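Local coordinates for protein N-acetylmuramoyl-L-alanine amidase (Peptoclostridium difficile, PDB 4RN7) that probably hydrolyses the amide bond between N-acetylmuramic acid and L-alanine in cell-wall peptidoglycan, using a zinc ion held in its amidase domain, at residues 97-102 and 129-134; 93-98 and 113-118; 108-113 and 143-148. One frame throughout, in Å; residues are numbered along the deposited sequence.

Contact 1: residues 97-102 and 129-134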
ATOM      1  N   THR A  97      -8.854  -0.846   0.943  1.00 25.71           N
ATOM      2  CA  THR A  97      -8.010  -0.233  -0.082  1.00 26.57           C
ATOM      3  C   THR A  97      -8.685   1.021  -0.618  1.00 28.68           C
ATOM      4  O   THR A  97      -9.862   0.988  -0.977  1.00 29.71           O
ATOM      5  CB  THR A  97      -7.779  -1.220  -1.223  1.00 30.95           C
ATOM      6  OG1 THR A  97      -7.087  -2.368  -0.721  1.00 29.49           O
ATOM      7  CG2 THR A  97      -6.941  -0.575  -2.333  1.00 25.80           C
ATOM      8  N   TRP A  98      -7.950   2.131  -0.647  1.00 27.06           N
ATOM      9  CA  TRP A  98      -8.481   3.412  -1.095  1.00 31.55           C
ATOM     10  C   TRP A  98      -8.125   3.687  -2.551  1.00 33.59           C
ATOM     11  O   TRP A  98      -7.095   3.218  -3.043  1.00 29.43           O
ATOM     12  CB  TRP A  98      -7.874   4.552  -0.280  1.00 30.38           C
ATOM     13  CG  TRP A  98      -8.134   4.519   1.196  1.00 33.35           C
ATOM     14  CD1 TRP A  98      -8.909   3.631   1.888  1.00 33.89           C
ATOM     15  CD2 TRP A  98      -7.608   5.438   2.161  1.00 33.20           C
ATOM     16  NE1 TRP A  98      -8.895   3.950   3.234  1.00 35.81           N
ATOM     17  CE2 TRP A  98      -8.097   5.050   3.423  1.00 34.66           C
ATOM     18  CE3 TRP A  98      -6.759   6.552   2.078  1.00 34.13           C
ATOM     19  CZ2 TRP A  98      -7.770   5.745   4.597  1.00 39.54           C
ATOM     20  CZ3 TRP A  98      -6.437   7.237   3.246  1.00 38.21           C
ATOM     21  CH2 TRP A  98      -6.943   6.833   4.482  1.00 37.81           C
ATOM     22  N   TYR A  99      -8.976   4.464  -3.218  1.00 30.30           N
ATOM     23  CA  TYR A  99      -8.682   5.012  -4.539  1.00 32.71           C
ATOM     24  C   TYR A  99      -9.248   6.433  -4.602  1.00 34.65           C
ATOM     25  O   TYR A  99     -10.115   6.785  -3.801  1.00 35.49           O
ATOM     26  CB  TYR A  99      -9.273   4.132  -5.645  1.00 32.40           C
ATOM     27  CG  TYR A  99     -10.775   3.983  -5.590  1.00 33.29           C
ATOM     28  CD1 TYR A  99     -11.368   3.060  -4.746  1.00 39.05           C
ATOM     29  CD2 TYR A  99     -11.598   4.758  -6.398  1.00 37.81           C
ATOM     30  CE1 TYR A  99     -12.747   2.915  -4.697  1.00 38.31           C
ATOM     31  CE2 TYR A  99     -12.975   4.617  -6.356  1.00 43.63           C
ATOM     32  CZ  TYR A  99     -13.539   3.698  -5.502  1.00 45.81           C
ATOM     33  OH  TYR A  99     -14.910   3.560  -5.464  1.00 51.19           O
ATOM     34  N   ARG A 100      -8.762   7.250  -5.540  1.00 33.58           N
ATOM     35  CA  ARG A 100      -9.161   8.663  -5.597  1.00 37.52           C
ATOM     36  C   ARG A 100     -10.645   8.839  -5.889  1.00 45.54           C
ATOM     37  O   ARG A 100     -11.249   8.005  -6.561  1.00 40.84           O
ATOM     38  CB  ARG A 100      -8.324   9.450  -6.622  1.00 45.32           C
ATOM     39  CG  ARG A 100      -8.833   9.383  -8.058  1.00 43.38           C
ATOM     40  CD  ARG A 100      -8.010  10.252  -9.015  1.00 42.33           C
ATOM     41  NE  ARG A 100      -6.597   9.882  -8.979  1.00 38.00           N
ATOM     42  CZ  ARG A 100      -6.053   8.935  -9.742  1.00 41.70           C
ATOM     43  NH1 ARG A 100      -4.763   8.643  -9.628  1.00 35.29           N
ATOM     44  NH2 ARG A 100      -6.800   8.270 -10.618  1.00 37.58           N
ATOM     45  N   ASN A 101     -11.222   9.925  -5.374  1.00 42.14           N
ATOM     46  CA  ASN A 101     -12.632  10.231  -5.587  1.00 49.14           C
ATOM     47  C   ASN A 101     -13.071  10.106  -7.046  1.00 49.47           C
ATOM     48  O   ASN A 101     -12.437  10.677  -7.935  1.00 49.48           O
ATOM     49  CB  ASN A 101     -12.947  11.651  -5.104  1.00 53.56           C
ATOM     50  CG  ASN A 101     -12.951  11.778  -3.591  1.00 59.75           C
ATOM     51  OD1 ASN A 101     -12.912  10.784  -2.863  1.00 65.12           O
ATOM     52  ND2 ASN A 101     -13.010  13.014  -3.109  1.00 54.70           N
ATOM     53  N   LYS A 102     -14.158   9.363  -7.273  1.00 54.95           N
ATOM     54  CA  LYS A 102     -14.790   9.254  -8.593  1.00 54.21           C
ATOM     55  C   LYS A 102     -13.835   8.805  -9.702  1.00 54.89           C
ATOM     56  O   LYS A 102     -13.955   9.238 -10.850  1.00 60.39           O
ATOM     57  CB  LYS A 102     -15.442  10.586  -8.983  1.00 56.91           C
ATOM     58  CG  LYS A 102     -16.610  11.000  -8.097  1.00 62.02           C
ATOM     59  CD  LYS A 102     -17.108  12.385  -8.484  1.00 66.55           C
ATOM     60  CE  LYS A 102     -18.541  12.607  -8.035  1.00 78.19           C
ATOM     61  NZ  LYS A 102     -19.035  13.944  -8.475  1.00 83.03           N
ATOM     62  N   ILE A 129     -13.410  -1.532  -0.463  1.00 36.80           N
ATOM     63  CA  ILE A 129     -12.676  -0.432  -1.077  1.00 32.22           C
ATOM     64  C   ILE A 129     -13.385   0.888  -0.776  1.00 36.53           C
ATOM     65  O   ILE A 129     -14.606   0.911  -0.564  1.00 37.46           O
ATOM     66  CB  ILE A 129     -12.517  -0.634  -2.595  1.00 36.48           C
ATOM     67  CG1 ILE A 129     -13.879  -0.617  -3.300  1.00 39.72           C
ATOM     68  CG2 ILE A 129     -11.788  -1.943  -2.873  1.00 38.27           C
ATOM     69  CD1 ILE A 129     -13.782  -0.656  -4.825  1.00 44.20           C
ATOM     70  N   VAL A 130     -12.617   1.977  -0.743  1.00 38.48           N
ATOM     71  CA  VAL A 130     -13.114   3.272  -0.278  1.00 42.43           C
ATOM     72  C   VAL A 130     -12.584   4.395  -1.169  1.00 39.03           C
ATOM     73  O   VAL A 130     -11.406   4.403  -1.512  1.00 38.21           O
ATOM     74  CB  VAL A 130     -12.606   3.570   1.157  1.00 44.25           C
ATOM     75  CG1 VAL A 130     -13.240   4.835   1.698  1.00 59.41           C
ATOM     76  CG2 VAL A 130     -12.881   2.405   2.086  1.00 55.60           C
ATOM     77  N   GLU A 131     -13.443   5.341  -1.538  1.00 39.72           N
ATOM     78  CA  GLU A 131     -12.950   6.570  -2.150  1.00 40.89           C
ATOM     79  C   GLU A 131     -12.296   7.446  -1.088  1.00 38.00           C
ATOM     80  O   GLU A 131     -12.830   7.611   0.018  1.00 40.22           O
ATOM     81  CB  GLU A 131     -14.094   7.346  -2.807  1.00 46.87           C
ATOM     82  CG  GLU A 131     -14.573   6.751  -4.121  1.00 51.02           C
ATOM     83  CD  GLU A 131     -15.822   7.428  -4.647  1.00 62.25           C
ATOM     84  OE1 GLU A 131     -16.643   7.893  -3.823  1.00 71.46           O
ATOM     85  OE2 GLU A 131     -15.987   7.492  -5.883  1.00 68.09           O
ATOM     86  N   ASN A 132     -11.155   8.031  -1.424  1.00 36.94           N
ATOM     87  CA  ASN A 132     -10.473   8.920  -0.498  1.00 38.52           C
ATOM     88  C   ASN A 132      -9.665   9.958  -1.258  1.00 41.89           C
ATOM     89  O   ASN A 132      -8.968   9.627  -2.216  1.00 41.23           O
ATOM     90  CB  ASN A 132      -9.553   8.132   0.430  1.00 33.00           C
ATOM     91  CG  ASN A 132      -9.052   8.966   1.598  1.00 42.17           C
ATOM     92  OD1 ASN A 132      -8.192   9.833   1.436  1.00 37.56           O
ATOM     93  ND2 ASN A 132      -9.588   8.701   2.787  1.00 40.67           N
ATOM     94  N   ASN A 133      -9.744  11.207  -0.813  1.00 36.63           N
ATOM     95  CA  ASN A 133      -9.088  12.310  -1.514  1.00 42.13           C
ATOM     96  C   ASN A 133      -7.614  12.529  -1.142  1.00 40.07           C
ATOM     97  O   ASN A 133      -7.055  13.591  -1.437  1.00 39.82           O
ATOM     98  CB  ASN A 133      -9.873  13.602  -1.282  1.00 51.66           C
ATOM     99  CG  ASN A 133      -9.852  14.526  -2.486  1.00 65.76           C
ATOM    100  OD1 ASN A 133      -9.866  14.075  -3.631  1.00 71.57           O
ATOM    101  ND2 ASN A 133      -9.820  15.830  -2.230  1.00 71.35           N
ATOM    102  N   PHE A 134      -6.997  11.532  -0.508  1.00 33.20           N
ATOM    103  CA  PHE A 134      -5.580  11.582  -0.123  1.00 36.38           C
ATOM    104  C   PHE A 134      -4.710  12.116  -1.264  1.00 37.34           C
ATOM    105  O   PHE A 134      -4.794  11.630  -2.396  1.00 34.16           O
ATOM    106  CB  PHE A 134      -5.120  10.181   0.285  1.00 32.86           C
ATOM    107  CG  PHE A 134      -3.724  10.125   0.858  1.00 29.35           C
ATOM    108  CD1 PHE A 134      -3.414  10.791   2.045  1.00 39.88           C
ATOM    109  CD2 PHE A 134      -2.735   9.373   0.234  1.00 33.05           C
ATOM    110  CE1 PHE A 134      -2.134  10.721   2.585  1.00 42.45           C
ATOM    111  CE2 PHE A 134      -1.446   9.293   0.773  1.00 32.91           C
ATOM    112  CZ  PHE A 134      -1.149   9.971   1.945  1.00 35.45           C
TER
HETATM  113  O   HOH W   1     -16.344   4.995  -6.996  1.00 57.30           O
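Trp98 and Val130 sit side by side on neighbouring parallel strands, 95-99 and 126-131, of a beta-alpha-beta unit whose second strand is one edge of the sheet within this chain. Val130 is gripped at both ends: its N donates to Thr97 O at 2.9 Å, and its O accepts from Tyr99 N at 3.0 Å. Asn132 N reaches Tyr99 O at 2.9 Å.

On the Trp98 side of the sheet, the Asn132 amide lies flat over the indole, planes 7° apart, with CG 3.4 Å from Trp98 CE3. Asn132 OD1 also takes Phe134 N in the carbonyl plane, an Asx turn that helps fix the amide's rotation just before helix 135-139.

On the other side, Glu131 can be followed outward. CB touches Asn101 OD1; chi1 of -75° sets CG anti to the carbonyl carbon, which brings it 3.5 Å from Tyr99 CE2; CD carries the carboxylate past the phenol at a steep tilt to the ring. At the tip OE2 has two donors: a water, in the plane of the Tyr99 ring at its edge and very close to Tyr99 OH, and Lys102 N, arriving from above the carboxylate plane at 3.0 Å.

Contact 2: residues 93-98 and 113-118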
ATOM      1  N   THR A  93     -10.482  -3.978  13.153  1.00 31.83           N
ATOM      2  CA  THR A  93      -9.590  -4.895  12.436  1.00 27.58           C
ATOM      3  C   THR A  93      -9.859  -4.941  10.942  1.00 34.20           C
ATOM      4  O   THR A  93     -10.941  -4.568  10.491  1.00 35.75           O
ATOM      5  CB  THR A  93      -9.705  -6.335  12.951  1.00 36.95           C
ATOM      6  OG1 THR A  93     -11.060  -6.778  12.813  1.00 41.81           O
ATOM      7  CG2 THR A  93      -9.273  -6.420  14.400  1.00 35.16           C
ATOM      8  N   GLY A  94      -8.869  -5.390  10.179  1.00 31.40           N
ATOM      9  CA  GLY A  94      -9.087  -5.667   8.773  1.00 27.90           C
ATOM     10  C   GLY A  94      -8.367  -4.722   7.830  1.00 31.47           C
ATOM     11  O   GLY A  94      -7.764  -3.729   8.244  1.00 29.65           O
ATOM     12  N   ILE A  95      -8.458  -5.030   6.543  1.00 28.36           N
ATOM     13  CA  ILE A  95      -7.748  -4.279   5.524  1.00 27.09           C
ATOM     14  C   ILE A  95      -8.754  -3.631   4.573  1.00 32.28           C
ATOM     15  O   ILE A  95      -9.770  -4.246   4.233  1.00 31.23           O
ATOM     16  CB  ILE A  95      -6.826  -5.234   4.754  1.00 29.01           C
ATOM     17  CG1 ILE A  95      -5.680  -5.694   5.669  1.00 30.45           C
ATOM     18  CG2 ILE A  95      -6.262  -4.579   3.493  1.00 28.40           C
ATOM     19  CD1 ILE A  95      -4.680  -6.610   4.989  1.00 32.55           C
ATOM     20  N   GLU A  96      -8.481  -2.395   4.156  1.00 29.02           N
ATOM     21  CA  GLU A  96      -9.306  -1.736   3.148  1.00 26.73           C
ATOM     22  C   GLU A  96      -8.368  -1.084   2.154  1.00 28.47           C
ATOM     23  O   GLU A  96      -7.216  -0.799   2.480  1.00 29.96           O
ATOM     24  CB  GLU A  96     -10.216  -0.672   3.773  1.00 28.93           C
ATOM     25  CG  GLU A  96      -9.486   0.381   4.598  1.00 31.84           C
ATOM     26  CD  GLU A  96     -10.444   1.305   5.322  1.00 41.10           C
ATOM     27  OE1 GLU A  96     -11.377   0.795   5.973  1.00 37.88           O
ATOM     28  OE2 GLU A  96     -10.275   2.540   5.241  1.00 36.95           O
ATOM     29  N   THR A  97      -8.854  -0.846   0.943  1.00 25.71           N
ATOM     30  CA  THR A  97      -8.010  -0.233  -0.082  1.00 26.57           C
ATOM     31  C   THR A  97      -8.685   1.021  -0.618  1.00 28.68           C
ATOM     32  O   THR A  97      -9.862   0.988  -0.977  1.00 29.71           O
ATOM     33  CB  THR A  97      -7.779  -1.220  -1.223  1.00 30.95           C
ATOM     34  OG1 THR A  97      -7.087  -2.368  -0.721  1.00 29.49           O
ATOM     35  CG2 THR A  97      -6.941  -0.575  -2.333  1.00 25.80           C
ATOM     36  N   TRP A  98      -7.950   2.131  -0.647  1.00 27.06           N
ATOM     37  CA  TRP A  98      -8.481   3.412  -1.095  1.00 31.55           C
ATOM     38  C   TRP A  98      -8.125   3.687  -2.551  1.00 33.59           C
ATOM     39  O   TRP A  98      -7.095   3.218  -3.043  1.00 29.43           O
ATOM     40  CB  TRP A  98      -7.874   4.552  -0.280  1.00 30.38           C
ATOM     41  CG  TRP A  98      -8.134   4.519   1.196  1.00 33.35           C
ATOM     42  CD1 TRP A  98      -8.909   3.631   1.888  1.00 33.89           C
ATOM     43  CD2 TRP A  98      -7.608   5.438   2.161  1.00 33.20           C
ATOM     44  NE1 TRP A  98      -8.895   3.950   3.234  1.00 35.81           N
ATOM     45  CE2 TRP A  98      -8.097   5.050   3.423  1.00 34.66           C
ATOM     46  CE3 TRP A  98      -6.759   6.552   2.078  1.00 34.13           C
ATOM     47  CZ2 TRP A  98      -7.770   5.745   4.597  1.00 39.54           C
ATOM     48  CZ3 TRP A  98      -6.437   7.237   3.246  1.00 38.21           C
ATOM     49  CH2 TRP A  98      -6.943   6.833   4.482  1.00 37.81           C
ATOM     50  N   THR A 113      -9.527  -5.486  -7.237  1.00 41.50           N
ATOM     51  CA  THR A 113      -8.747  -6.678  -7.555  1.00 46.33           C
ATOM     52  C   THR A 113      -7.697  -6.948  -6.472  1.00 35.65           C
ATOM     53  O   THR A 113      -7.597  -8.072  -5.962  1.00 37.04           O
ATOM     54  CB  THR A 113      -8.102  -6.563  -8.949  1.00 47.69           C
ATOM     55  OG1 THR A 113      -9.137  -6.421  -9.927  1.00 46.95           O
ATOM     56  CG2 THR A 113      -7.280  -7.798  -9.272  1.00 48.32           C
ATOM     57  N   VAL A 114      -6.938  -5.915  -6.113  1.00 32.64           N
ATOM     58  CA  VAL A 114      -5.942  -6.040  -5.051  1.00 29.95           C
ATOM     59  C   VAL A 114      -6.600  -6.395  -3.710  1.00 38.02           C
ATOM     60  O   VAL A 114      -6.182  -7.346  -3.043  1.00 33.06           O
ATOM     61  CB  VAL A 114      -5.075  -4.776  -4.941  1.00 31.24           C
ATOM     62  CG1 VAL A 114      -4.282  -4.770  -3.633  1.00 27.60           C
ATOM     63  CG2 VAL A 114      -4.126  -4.684  -6.147  1.00 34.61           C
ATOM     64  N   GLN A 115      -7.641  -5.658  -3.332  1.00 32.73           N
ATOM     65  CA  GLN A 115      -8.365  -5.951  -2.083  1.00 35.03           C
ATOM     66  C   GLN A 115      -8.876  -7.393  -1.993  1.00 36.55           C
ATOM     67  O   GLN A 115      -8.659  -8.073  -0.984  1.00 35.21           O
ATOM     68  CB  GLN A 115      -9.523  -4.968  -1.889  1.00 30.11           C
ATOM     69  CG  GLN A 115     -10.410  -5.269  -0.683  1.00 32.39           C
ATOM     70  CD  GLN A 115      -9.779  -4.840   0.628  1.00 33.49           C
ATOM     71  OE1 GLN A 115      -8.850  -4.032   0.650  1.00 33.06           O
ATOM     72  NE2 GLN A 115     -10.289  -5.379   1.735  1.00 30.85           N
ATOM     73  N   SER A 116      -9.546  -7.867  -3.040  1.00 35.77           N
ATOM     74  CA  SER A 116     -10.064  -9.229  -3.034  1.00 38.86           C
ATOM     75  C   SER A 116      -8.953 -10.272  -2.953  1.00 41.10           C
ATOM     76  O   SER A 116      -9.103 -11.298  -2.293  1.00 39.69           O
ATOM     77  CB  SER A 116     -10.933  -9.470  -4.264  1.00 49.94           C
ATOM     78  OG  SER A 116     -12.083  -8.653  -4.214  1.00 49.60           O
ATOM     79  N   THR A 117      -7.834 -10.000  -3.617  1.00 36.57           N
ATOM     80  CA  THR A 117      -6.729 -10.947  -3.637  1.00 41.09           C
ATOM     81  C   THR A 117      -6.057 -11.012  -2.259  1.00 35.94           C
ATOM     82  O   THR A 117      -5.720 -12.100  -1.770  1.00 38.58           O
ATOM     83  CB  THR A 117      -5.711 -10.581  -4.732  1.00 41.78           C
ATOM     84  OG1 THR A 117      -6.390 -10.508  -5.996  1.00 40.60           O
ATOM     85  CG2 THR A 117      -4.624 -11.640  -4.815  1.00 43.87           C
ATOM     86  N   ILE A 118      -5.875  -9.849  -1.640  1.00 33.77           N
ATOM     87  CA  ILE A 118      -5.323  -9.778  -0.292  1.00 33.23           C
ATOM     88  C   ILE A 118      -6.171 -10.640   0.637  1.00 36.46           C
ATOM     89  O   ILE A 118      -5.638 -11.480   1.364  1.00 39.61           O
ATOM     90  CB  ILE A 118      -5.297  -8.331   0.249  1.00 32.80           C
ATOM     91  CG1 ILE A 118      -4.245  -7.493  -0.471  1.00 29.88           C
ATOM     92  CG2 ILE A 118      -4.979  -8.326   1.735  1.00 31.88           C
ATOM     93  CD1 ILE A 118      -4.342  -6.007  -0.141  1.00 27.24           C
TER
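Strand 95-98 and helix 113-118 run nearly antiparallel, 168° between their directions, with their axes 8.3 Å apart at closest approach, as expected where the helix of a beta-alpha-beta unit returns across its own sheet. Gln115 and Thr97 meet between them, their side chains pointing opposite ways and overlapping alongside.

The glutamine leaves the helix with CG anti to its backbone N and then bends at chi2 (77°), which turns the amide alongside the strand and lets both of its polar atoms work. OE1 accepts the hydroxyl of Thr97: OG1 lies 2.8 Å away, in the plane of the amide carbonyl. NE2 donates a hydrogen bond to Ile95 O, also at 2.8 Å, with an N-H...O angle of 158°; seen from that peptide, the donor stands above the carbonyl plane. NE2 has a further partner in Asp126 OD1, at the start of strand 126-131.

Next to this polar pair, Ile95 and Ile118 cross at about a right angle, and the tip methyl of Ile95, CD1, meets the branch methyl of Ile118, CG2, at 3.7 Å. Leu170 and Ile174 of helix 164-185 close in on Ile118 as well.

The amide is buried, yet both its ends are satisfied, and bonds to OE1 and NE2 together should fix which way round it lies and tie the helix to the strand.

Contact 3: residues 108-113 and 143-148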
ATOM      1  N   LYS A 108     -10.364   2.254  -9.436  1.00 37.74           N
ATOM      2  CA  LYS A 108     -11.390   1.546  -8.681  1.00 35.92           C
ATOM      3  C   LYS A 108     -11.271   0.045  -8.942  1.00 44.10           C
ATOM      4  O   LYS A 108     -11.363  -0.773  -8.018  1.00 41.48           O
ATOM      5  CB  LYS A 108     -12.782   2.052  -9.066  1.00 39.74           C
ATOM      6  CG  LYS A 108     -13.930   1.303  -8.389  1.00 43.42           C
ATOM      7  CD  LYS A 108     -15.272   1.964  -8.681  1.00 51.65           C
ATOM      8  CE  LYS A 108     -16.385   1.319  -7.871  1.00 61.72           C
ATOM      9  NZ  LYS A 108     -17.675   2.057  -7.977  1.00 62.34           N
ATOM     10  N   GLU A 109     -11.049  -0.306 -10.206  1.00 41.53           N
ATOM     11  CA  GLU A 109     -10.872  -1.700 -10.598  1.00 47.64           C
ATOM     12  C   GLU A 109      -9.599  -2.301  -9.971  1.00 41.89           C
ATOM     13  O   GLU A 109      -9.609  -3.434  -9.476  1.00 41.21           O
ATOM     14  CB  GLU A 109     -10.844  -1.809 -12.126  1.00 53.86           C
ATOM     15  CG  GLU A 109     -12.200  -1.558 -12.817  1.00 65.92           C
ATOM     16  CD  GLU A 109     -12.740  -0.138 -12.643  1.00 70.51           C
ATOM     17  OE1 GLU A 109     -11.942   0.822 -12.587  1.00 63.01           O
ATOM     18  OE2 GLU A 109     -13.975   0.018 -12.559  1.00 76.54           O
ATOM     19  N   LEU A 110      -8.511  -1.537  -9.993  1.00 37.28           N
ATOM     20  CA  LEU A 110      -7.258  -1.956  -9.363  1.00 35.33           C
ATOM     21  C   LEU A 110      -7.460  -2.207  -7.868  1.00 36.44           C
ATOM     22  O   LEU A 110      -6.995  -3.210  -7.326  1.00 35.06           O
ATOM     23  CB  LEU A 110      -6.174  -0.890  -9.578  1.00 35.37           C
ATOM     24  CG  LEU A 110      -4.850  -1.037  -8.819  1.00 33.08           C
ATOM     25  CD1 LEU A 110      -4.120  -2.326  -9.200  1.00 36.90           C
ATOM     26  CD2 LEU A 110      -3.957   0.177  -9.060  1.00 31.37           C
ATOM     27  N   ALA A 111      -8.168  -1.289  -7.213  1.00 35.74           N
ATOM     28  CA  ALA A 111      -8.453  -1.393  -5.788  1.00 32.85           C
ATOM     29  C   ALA A 111      -9.225  -2.667  -5.455  1.00 37.82           C
ATOM     30  O   ALA A 111      -8.885  -3.370  -4.503  1.00 35.53           O
ATOM     31  CB  ALA A 111      -9.226  -0.164  -5.308  1.00 33.57           C
ATOM     32  N   GLN A 112     -10.270  -2.959  -6.224  1.00 38.21           N
ATOM     33  CA  GLN A 112     -11.081  -4.137  -5.936  1.00 39.12           C
ATOM     34  C   GLN A 112     -10.297  -5.433  -6.153  1.00 40.35           C
ATOM     35  O   GLN A 112     -10.387  -6.368  -5.350  1.00 41.71           O
ATOM     36  CB  GLN A 112     -12.367  -4.143  -6.764  1.00 44.51           C
ATOM     37  CG  GLN A 112     -13.330  -5.260  -6.372  1.00 55.23           C
ATOM     38  CD  GLN A 112     -13.786  -5.163  -4.919  1.00 62.66           C
ATOM     39  OE1 GLN A 112     -14.725  -4.433  -4.604  1.00 71.36           O
ATOM     40  NE2 GLN A 112     -13.117  -5.899  -4.029  1.00 47.13           N
ATOM     41  N   THR A 113      -9.527  -5.486  -7.237  1.00 41.50           N
ATOM     42  CA  THR A 113      -8.747  -6.678  -7.555  1.00 46.33           C
ATOM     43  C   THR A 113      -7.697  -6.948  -6.472  1.00 35.65           C
ATOM     44  O   THR A 113      -7.597  -8.072  -5.962  1.00 37.04           O
ATOM     45  CB  THR A 113      -8.102  -6.563  -8.949  1.00 47.69           C
ATOM     46  OG1 THR A 113      -9.137  -6.421  -9.927  1.00 46.95           O
ATOM     47  CG2 THR A 113      -7.280  -7.798  -9.272  1.00 48.32           C
ATOM     48  N   PRO A 143      -3.419   4.920 -12.553  1.00 32.42           N
ATOM     49  CA  PRO A 143      -4.179   4.173 -11.544  1.00 33.41           C
ATOM     50  C   PRO A 143      -3.397   4.023 -10.238  1.00 35.15           C
ATOM     51  O   PRO A 143      -2.241   3.584 -10.246  1.00 32.97           O
ATOM     52  CB  PRO A 143      -4.401   2.817 -12.213  1.00 33.22           C
ATOM     53  CG  PRO A 143      -4.522   3.158 -13.670  1.00 35.61           C
ATOM     54  CD  PRO A 143      -3.515   4.289 -13.884  1.00 35.60           C
ATOM     55  N   ALA A 144      -4.032   4.416  -9.131  1.00 30.36           N
ATOM     56  CA  ALA A 144      -3.355   4.550  -7.846  1.00 28.24           C
ATOM     57  C   ALA A 144      -4.252   4.061  -6.711  1.00 29.20           C
ATOM     58  O   ALA A 144      -5.441   4.409  -6.655  1.00 27.51           O
ATOM     59  CB  ALA A 144      -2.972   6.006  -7.606  1.00 30.50           C
ATOM     60  N   ILE A 145      -3.677   3.271  -5.805  1.00 25.86           N
ATOM     61  CA  ILE A 145      -4.401   2.800  -4.627  1.00 26.18           C
ATOM     62  C   ILE A 145      -3.546   2.994  -3.380  1.00 29.65           C
ATOM     63  O   ILE A 145      -2.317   3.131  -3.470  1.00 24.89           O
ATOM     64  CB  ILE A 145      -4.820   1.311  -4.741  1.00 25.29           C
ATOM     65  CG1 ILE A 145      -3.585   0.398  -4.860  1.00 26.91           C
ATOM     66  CG2 ILE A 145      -5.782   1.121  -5.919  1.00 32.48           C
ATOM     67  CD1 ILE A 145      -3.904  -1.098  -4.799  1.00 29.49           C
ATOM     68  N   LEU A 146      -4.201   3.025  -2.220  1.00 26.49           N
ATOM     69  CA  LEU A 146      -3.497   3.069  -0.947  1.00 22.81           C
ATOM     70  C   LEU A 146      -4.099   1.948  -0.131  1.00 26.08           C
ATOM     71  O   LEU A 146      -5.312   1.907   0.064  1.00 26.87           O
ATOM     72  CB  LEU A 146      -3.697   4.422  -0.237  1.00 24.82           C
ATOM     73  CG  LEU A 146      -3.026   4.610   1.136  1.00 27.80           C
ATOM     74  CD1 LEU A 146      -2.685   6.075   1.366  1.00 31.79           C
ATOM     75  CD2 LEU A 146      -3.898   4.092   2.293  1.00 26.83           C
ATOM     76  N   ILE A 147      -3.250   1.024   0.314  1.00 23.35           N
ATOM     77  CA  ILE A 147      -3.735  -0.096   1.104  1.00 24.27           C
ATOM     78  C   ILE A 147      -3.491   0.173   2.577  1.00 24.78           C
ATOM     79  O   ILE A 147      -2.346   0.392   2.973  1.00 24.80           O
ATOM     80  CB  ILE A 147      -3.032  -1.404   0.720  1.00 23.15           C
ATOM     81  CG1 ILE A 147      -3.036  -1.586  -0.800  1.00 27.44           C
ATOM     82  CG2 ILE A 147      -3.756  -2.598   1.370  1.00 23.13           C
ATOM     83  CD1 ILE A 147      -2.114  -2.691  -1.298  1.00 25.26           C
ATOM     84  N   GLU A 148      -4.563   0.131   3.379  1.00 23.24           N
ATOM     85  CA  GLU A 148      -4.463   0.274   4.833  1.00 24.39           C
ATOM     86  C   GLU A 148      -4.353  -1.136   5.401  1.00 23.13           C
ATOM     87  O   GLU A 148      -5.355  -1.842   5.531  1.00 24.46           O
ATOM     88  CB  GLU A 148      -5.694   0.984   5.413  1.00 28.89           C
ATOM     89  CG  GLU A 148      -5.837   2.467   4.982  1.00 29.95           C
ATOM     90  CD  GLU A 148      -4.869   3.393   5.699  1.00 38.93           C
ATOM     91  OE1 GLU A 148      -3.947   2.900   6.371  1.00 36.09           O
ATOM     92  OE2 GLU A 148      -5.013   4.628   5.589  1.00 45.40           O
TER
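The layer between helix 107-122 and the central strand 144-151 is part of the hydrophobic core on one face of the mixed sheet, and Leu110, Ala111 and Ile145 build it here. Helix and strand segments run in roughly the same direction, 34° apart, with axes 7.7 Å apart at closest approach.

Ile145 CG2 makes most of the touches. It lies 3.7 Å from Leu110 CG and 3.7 Å from Ala111 CB, and it also presses on the helix backbone, 3.6 Å from Ala111 N. A chi1 of 62° sets CG2 anti to the carbonyl carbon, facing the helix, while Ile145 CD1 reaches Leu110 CG at 4.1 Å. The two branched side chains cross at about a right angle.

Leu110 carries the packing back toward the start of the strand: its CD2 reaches Pro143 CB at 4.1 Å. Tyr181 of helix 164-185 touches both Leu110 and Pro143, while Thr97 of the adjacent strand 95-99 touches Ala111 and Ile145.

The side chains meet by van der Waals packing alone. Such a helix laid on a beta-sheet with aliphatic side chains between is typical of the alpha/beta fold of zinc-dependent Amidase_3 domains.

In the fold
Contact 1 lies at the surface, on the pair of strands at one edge of the sheet, whereas contacts 2 and 3 are buried between the sheet and its helices. Helix 107-122 serves both buried contacts. Contacts 1 and 2 belong to one beta-alpha-beta unit and share Thr97 and Trp98; contact 3 brings in the next strand inward, antiparallel to strand 95-99. A probable hydrogen bond from Trp98 N to Leu146 O, 2.7 Å, joins these strands. At the edge backbone bonds, a stacked amide and a water-bridged carboxylate hold the strands; contact 2 relies on a buried amide and contact 3 on aliphatic packing. Phe134 of contact 1 lies with its ring against that of the zinc-binding His82.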